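Local coordinates for Abbfa_003403 (Acinetobacter baumannii, PDB 4ZXH), which probably assembles a peptide product as a nonribosomal peptide synthetase with condensation, adenylation, carrier and thioesterase domains, holding intermediates on a phosphopantetheine arm, at residues P11-R16 / E83-D88; D67-R72 / N176-V181. All blocks are in the same frame, centred on the assembly; numbering follows the deposited sequence.

Contact 1: residues P11-R16 / E83-D88; sequences PEVLSR and EQLIWD
L14 N donates to I86 O at 2.8 Å, and S15 O accepts from I86 N at 3.1 Å. Just before strand 13-16 and just after strand 83-87, E12 and D88 close a second pair of bonds. D88 N reaches E12 O almost straight, with 174° at the hydrogen, while E12 N meets D88 OD1 from above the carboxylate plane. Aspartate suits this place: its short carboxylate folds across to the E12 amide, in the loop leading into the opposite strand. L14 lies across D88 at about a right angle, its CG 3.7 Å from D88 CB.

Between E12 and the bulge, V13 and W87 form a non-hydrogen-bonded pair. With CG2 anti to the carbonyl carbon, V13 sets that methyl over the indole face, 3.7 Å from the six-membered-ring centroid of W87, a CH-pi contact offset toward the rim. The same methyl touches L85 CD1. W87 NE1 hydrogen-bonds to S74 OG. R16 and L85 share one face of the sheet and run side by side, L85 CD2 over one face of the guanidinium. Arginine suits the place because its CG packs on L85 CD2 at 3.7 Å while NH1 still bridges to E83 OE1 at 2.9 Å. NH1 comes to the syn side of OE1, 27° out of the carboxylate plane, and the bond is bent (131°). S15 and I86 share the other face, where S15 OG hydrogen-bonds to H17 NE2.

L14 and S15 together facing I86 make a classic beta bulge, which shifts the register by one residue in strand 13-18, an outermost strand of the three-stranded antiparallel sheet.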
loop_
_atom_site.group_PDB
_atom_site.type_symbol
_atom_site.label_atom_id
_atom_site.label_comp_id
_atom_site.label_asym_id
_atom_site.label_seq_id
_atom_site.Cartn_x
_atom_site.Cartn_y
_atom_site.Cartn_z
ATOM N N PRO A 11 -16.300 37.016 -19.993
ATOM C CA PRO A 11 -17.454 36.111 -20.105
ATOM C C PRO A 11 -18.443 36.142 -18.942
ATOM O O PRO A 11 -18.063 36.461 -17.817
ATOM C CB PRO A 11 -16.792 34.734 -20.188
ATOM C CG PRO A 11 -15.490 34.907 -19.493
ATOM C CD PRO A 11 -15.041 36.279 -19.769
ATOM N N GLU A 12 -19.700 35.816 -19.243
ATOM C CA GLU A 12 -20.747 35.631 -18.246
ATOM C C GLU A 12 -21.286 34.196 -18.330
ATOM O O GLU A 12 -21.163 33.534 -19.352
ATOM C CB GLU A 12 -21.887 36.639 -18.452
ATOM C CG GLU A 12 -21.540 38.132 -18.237
ATOM C CD GLU A 12 -21.050 38.471 -16.819
ATOM O OE1 GLU A 12 -21.594 37.919 -15.834
ATOM O OE2 GLU A 12 -20.127 39.309 -16.688
ATOM N N VAL A 13 -21.890 33.716 -17.254
ATOM C CA VAL A 13 -22.496 32.390 -17.241
ATOM C C VAL A 13 -23.886 32.421 -17.877
ATOM O O VAL A 13 -24.743 33.211 -17.475
ATOM C CB VAL A 13 -22.589 31.839 -15.789
ATOM C CG1 VAL A 13 -23.296 30.500 -15.751
ATOM C CG2 VAL A 13 -21.206 31.711 -15.185
ATOM N N LEU A 14 -24.111 31.572 -18.875
ATOM C CA LEU A 14 -25.422 31.494 -19.520
ATOM C C LEU A 14 -26.412 30.642 -18.728
ATOM O O LEU A 14 -27.541 31.067 -18.493
ATOM C CB LEU A 14 -25.305 30.940 -20.942
ATOM C CG LEU A 14 -24.879 31.889 -22.058
ATOM C CD1 LEU A 14 -24.827 31.140 -23.380
ATOM C CD2 LEU A 14 -25.841 33.030 -22.138
ATOM N N SER A 15 -25.997 29.436 -18.339
ATOM C CA SER A 15 -26.858 28.552 -17.551
ATOM C C SER A 15 -26.070 27.553 -16.683
ATOM O O SER A 15 -24.903 27.264 -16.953
ATOM C CB SER A 15 -27.824 27.789 -18.468
ATOM O OG SER A 15 -27.132 27.031 -19.445
ATOM N N ARG A 16 -26.736 27.032 -15.649
ATOM C CA ARG A 16 -26.152 26.069 -14.705
ATOM C C ARG A 16 -26.813 24.697 -14.796
ATOM O O ARG A 16 -28.029 24.595 -14.756
ATOM C CB ARG A 16 -26.276 26.592 -13.273
ATOM C CG ARG A 16 -25.649 27.967 -13.072
ATOM C CD ARG A 16 -25.468 28.341 -11.599
ATOM N NE ARG A 16 -24.552 29.475 -11.492
ATOM C CZ ARG A 16 -23.279 29.372 -11.128
ATOM N NH1 ARG A 16 -22.794 28.187 -10.798
ATOM N NH2 ARG A 16 -22.498 30.453 -11.073
ATOM N N GLU A 83 -21.229 21.060 -10.652
ATOM C CA GLU A 83 -22.055 21.646 -11.713
ATOM C C GLU A 83 -21.336 21.694 -13.072
ATOM O O GLU A 83 -20.114 21.605 -13.142
ATOM C CB GLU A 83 -22.494 23.060 -11.317
ATOM C CG GLU A 83 -23.677 23.130 -10.360
ATOM C CD GLU A 83 -24.085 24.566 -10.030
ATOM O OE1 GLU A 83 -23.177 25.420 -9.928
ATOM O OE2 GLU A 83 -25.306 24.843 -9.895
ATOM N N GLN A 84 -22.115 21.813 -14.142
ATOM C CA GLN A 84 -21.619 22.224 -15.463
ATOM C C GLN A 84 -22.124 23.620 -15.751
ATOM O O GLN A 84 -23.333 23.871 -15.699
ATOM C CB GLN A 84 -22.116 21.304 -16.578
ATOM C CG GLN A 84 -21.459 19.972 -16.658
ATOM C CD GLN A 84 -21.999 19.143 -17.802
ATOM O OE1 GLN A 84 -21.261 18.781 -18.711
ATOM N NE2 GLN A 84 -23.290 18.825 -17.756
ATOM N N LEU A 85 -21.223 24.534 -16.071
ATOM C CA LEU A 85 -21.649 25.861 -16.491
ATOM C C LEU A 85 -21.413 26.041 -17.998
ATOM O O LEU A 85 -20.327 25.736 -18.504
ATOM C CB LEU A 85 -20.901 26.935 -15.709
ATOM C CG LEU A 85 -20.831 26.881 -14.182
ATOM C CD1 LEU A 85 -20.157 28.137 -13.652
ATOM C CD2 LEU A 85 -22.211 26.693 -13.545
ATOM N N ILE A 86 -22.427 26.521 -18.715
ATOM C CA ILE A 86 -22.228 26.964 -20.092
ATOM C C ILE A 86 -21.940 28.464 -20.127
ATOM O O ILE A 86 -22.820 29.278 -19.881
ATOM C CB ILE A 86 -23.446 26.663 -20.986
ATOM C CG1 ILE A 86 -23.638 25.152 -21.167
ATOM C CG2 ILE A 86 -23.247 27.291 -22.346
ATOM C CD1 ILE A 86 -24.985 24.773 -21.743
ATOM N N TRP A 87 -20.691 28.822 -20.410
ATOM C CA TRP A 87 -20.292 30.218 -20.546
ATOM C C TRP A 87 -20.719 30.772 -21.900
ATOM O O TRP A 87 -20.695 30.052 -22.888
ATOM C CB TRP A 87 -18.780 30.352 -20.387
ATOM C CG TRP A 87 -18.300 29.970 -19.041
ATOM C CD1 TRP A 87 -17.941 28.725 -18.621
ATOM C CD2 TRP A 87 -18.129 30.839 -17.919
ATOM N NE1 TRP A 87 -17.552 28.766 -17.300
ATOM C CE2 TRP A 87 -17.664 30.054 -16.848
ATOM C CE3 TRP A 87 -18.322 32.208 -17.716
ATOM C CZ2 TRP A 87 -17.384 30.590 -15.597
ATOM C CZ3 TRP A 87 -18.051 32.736 -16.469
ATOM C CH2 TRP A 87 -17.586 31.929 -15.425
ATOM N N ASP A 88 -21.098 32.042 -21.961
ATOM C CA ASP A 88 -21.496 32.633 -23.238
ATOM C C ASP A 88 -20.322 32.650 -24.216
ATOM O O ASP A 88 -20.511 32.630 -25.434
ATOM C CB ASP A 88 -22.041 34.053 -23.045
ATOM C CG ASP A 88 -20.989 35.029 -22.540
ATOM O OD1 ASP A 88 -19.970 34.587 -21.955
ATOM O OD2 ASP A 88 -21.191 36.252 -22.715
#

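Contact 2: residues D67-R72 / N176-V181; sequences DYPLLR and NGIEFV
L70 and F180 cross with the leucine above the ring: L70 CD1 stands over the centre of one face of F180, 3.4 Å from the ring centroid and 11° from its normal, a CH-pi contact. Holding CG anti to the backbone N (chi1 -175°) helps bring one methyl, CD1, over the phenyl. L70 CB lies 3.8 Å from F180 CE1, so the base of the chain follows the ring as well. V181 CG2 covers the opposite face, offset toward the rim, and the flat phenyl is sandwiched between two branched aliphatic residues, a good fit for a buried site.

Beside this pair, P69 and I178 meet obliquely. The end of the isoleucine, CD1, rests against the pyrrolidine at 4.0 Å from P69 CB, and P69 CA lies over one face of the R72 guanidinium. A proline has no amide hydrogen, so the next residue supplies the polar link: L70 N donates to G177 O at 3.2 Å, in the carbonyl plane. P69 CD packs on the same oxygen. Because G177 carries no side chain, its CA comes within 4.3 Å of Y68 CA. The Y68 ring has D67 CB above its centre, and its OH hydrogen-bonds to D161 OD2.

N176 braces the turn leading into helix 179-187. Its OD1 accepts from I178 N at 2.8 Å, an Asx turn, and also from E179 N, which approaches from above the carbonyl plane and extends the turn to an Asx motif.

In the fold, the 3-10 turn 69-71 joins helix 56-67 to strand 73-78, and meets the start of helix 179-187, while I86 of strand 81-87 packs against P69, I178 and V181.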
loop_
_atom_site.group_PDB
_atom_site.type_symbol
_atom_site.label_atom_id
_atom_site.label_comp_id
_atom_site.label_asym_id
_atom_site.label_seq_id
_atom_site.Cartn_x
_atom_site.Cartn_y
_atom_site.Cartn_z
ATOM N N ASP A 67 -21.493 27.238 -32.166
ATOM C CA ASP A 67 -22.525 26.263 -32.504
ATOM C C ASP A 67 -22.670 25.108 -31.506
ATOM O O ASP A 67 -23.733 24.484 -31.433
ATOM C CB ASP A 67 -22.258 25.686 -33.894
ATOM C CG ASP A 67 -22.573 26.667 -35.015
ATOM O OD1 ASP A 67 -23.203 27.716 -34.757
ATOM O OD2 ASP A 67 -22.204 26.371 -36.169
ATOM N N TYR A 68 -21.611 24.823 -30.751
ATOM C CA TYR A 68 -21.605 23.698 -29.815
ATOM C C TYR A 68 -21.302 24.172 -28.389
ATOM O O TYR A 68 -20.140 24.281 -27.990
ATOM C CB TYR A 68 -20.590 22.631 -30.262
ATOM C CG TYR A 68 -20.805 22.187 -31.694
ATOM C CD1 TYR A 68 -22.088 21.882 -32.167
ATOM C CD2 TYR A 68 -19.737 22.100 -32.586
ATOM C CE1 TYR A 68 -22.298 21.485 -33.484
ATOM C CE2 TYR A 68 -19.935 21.709 -33.913
ATOM C CZ TYR A 68 -21.217 21.404 -34.359
ATOM O OH TYR A 68 -21.408 21.017 -35.677
ATOM N N PRO A 69 -22.363 24.466 -27.618
ATOM C CA PRO A 69 -22.243 25.005 -26.257
ATOM C C PRO A 69 -21.366 24.155 -25.334
ATOM O O PRO A 69 -20.777 24.697 -24.406
ATOM C CB PRO A 69 -23.686 25.020 -25.767
ATOM C CG PRO A 69 -24.493 25.180 -27.023
ATOM C CD PRO A 69 -23.769 24.373 -28.053
ATOM N N LEU A 70 -21.268 22.856 -25.594
ATOM C CA LEU A 70 -20.420 21.976 -24.798
ATOM C C LEU A 70 -19.009 22.522 -24.707
ATOM O O LEU A 70 -18.390 22.479 -23.652
ATOM C CB LEU A 70 -20.397 20.564 -25.390
ATOM C CG LEU A 70 -19.651 19.477 -24.608
ATOM C CD1 LEU A 70 -20.225 19.301 -23.228
ATOM C CD2 LEU A 70 -19.778 18.175 -25.331
ATOM N N LEU A 71 -18.521 23.067 -25.815
ATOM C CA LEU A 71 -17.169 23.591 -25.891
ATOM C C LEU A 71 -16.926 24.816 -25.005
ATOM O O LEU A 71 -15.790 25.258 -24.871
ATOM C CB LEU A 71 -16.837 23.929 -27.345
ATOM C CG LEU A 71 -16.627 22.725 -28.273
ATOM C CD1 LEU A 71 -16.269 23.153 -29.671
ATOM C CD2 LEU A 71 -15.535 21.816 -27.725
ATOM N N ARG A 72 -17.982 25.358 -24.403
ATOM C CA ARG A 72 -17.872 26.522 -23.527
ATOM C C ARG A 72 -18.198 26.158 -22.063
ATOM O O ARG A 72 -18.624 26.998 -21.270
ATOM C CB ARG A 72 -18.791 27.653 -24.032
ATOM C CG ARG A 72 -18.532 28.066 -25.503
ATOM C CD ARG A 72 -19.357 29.270 -26.018
ATOM N NE ARG A 72 -20.808 29.154 -25.815
ATOM C CZ ARG A 72 -21.663 28.665 -26.706
ATOM N NH1 ARG A 72 -21.234 28.241 -27.886
ATOM N NH2 ARG A 72 -22.958 28.607 -26.425
ATOM N N ASN A 176 -25.317 17.531 -32.409
ATOM C CA ASN A 176 -25.979 18.217 -31.306
ATOM C C ASN A 176 -25.011 18.476 -30.153
ATOM O O ASN A 176 -24.446 17.540 -29.573
ATOM C CB ASN A 176 -27.186 17.416 -30.826
ATOM C CG ASN A 176 -28.055 18.198 -29.856
ATOM O OD1 ASN A 176 -27.555 18.953 -29.016
ATOM N ND2 ASN A 176 -29.366 18.038 -29.983
ATOM N N GLY A 177 -24.815 19.752 -29.825
ATOM C CA GLY A 177 -23.861 20.139 -28.796
ATOM C C GLY A 177 -24.558 20.717 -27.574
ATOM O O GLY A 177 -23.907 21.378 -26.767
ATOM N N ILE A 178 -25.874 20.480 -27.445
ATOM C CA ILE A 178 -26.655 20.966 -26.305
ATOM C C ILE A 178 -27.449 19.855 -25.565
ATOM O O ILE A 178 -27.946 20.059 -24.450
ATOM C CB ILE A 178 -27.642 22.081 -26.749
ATOM C CG1 ILE A 178 -28.214 22.837 -25.540
ATOM C CG2 ILE A 178 -28.752 21.503 -27.573
ATOM C CD1 ILE A 178 -27.149 23.453 -24.619
ATOM N N GLU A 179 -27.559 18.676 -26.171
ATOM C CA GLU A 179 -28.343 17.598 -25.573
ATOM C C GLU A 179 -27.738 17.049 -24.262
ATOM O O GLU A 179 -28.473 16.630 -23.378
ATOM C CB GLU A 179 -28.521 16.460 -26.580
ATOM C CG GLU A 179 -29.313 15.263 -26.036
ATOM C CD GLU A 179 -30.816 15.522 -25.930
ATOM O OE1 GLU A 179 -31.319 16.490 -26.564
ATOM O OE2 GLU A 179 -31.494 14.746 -25.207
ATOM N N PHE A 180 -26.410 17.053 -24.136
ATOM C CA PHE A 180 -25.737 16.505 -22.943
ATOM C C PHE A 180 -26.314 17.046 -21.637
ATOM O O PHE A 180 -26.365 16.364 -20.622
ATOM C CB PHE A 180 -24.225 16.804 -22.982
ATOM C CG PHE A 180 -23.889 18.271 -22.834
ATOM C CD1 PHE A 180 -24.086 19.163 -23.898
ATOM C CD2 PHE A 180 -23.388 18.767 -21.632
ATOM C CE1 PHE A 180 -23.776 20.519 -23.762
ATOM C CE2 PHE A 180 -23.078 20.118 -21.489
ATOM C CZ PHE A 180 -23.271 20.998 -22.557
ATOM N N VAL A 181 -26.737 18.291 -21.681
ATOM C CA VAL A 181 -27.320 18.950 -20.539
ATOM C C VAL A 181 -28.681 18.363 -20.170
ATOM O O VAL A 181 -28.936 18.095 -18.996
ATOM C CB VAL A 181 -27.426 20.461 -20.815
ATOM C CG1 VAL A 181 -28.669 21.054 -20.182
ATOM C CG2 VAL A 181 -26.155 21.153 -20.316
#

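The two contacts lie side by side in the condensation domain, their centres 11 Å apart, and strand 81-87 joins them. R72 of contact 2 pairs with W87 of contact 1: W87 N lies 2.9 Å from R72 O, and R72 NE hydrogen-bonds to W87 O. I86, the bulge residue on strand 81-87, turns its side chain to contact 2, with I86 CD1 3.8 Å from I178 CD1; Q84 OE1 packs 3.6 Å from F180 CE2. Contact 2 is also near the bound phospholipid: the Y68 side chain is about 8 Å from it, and L71 O accepts a hydrogen bond from NE1 of W127, which lines that lipid pocket.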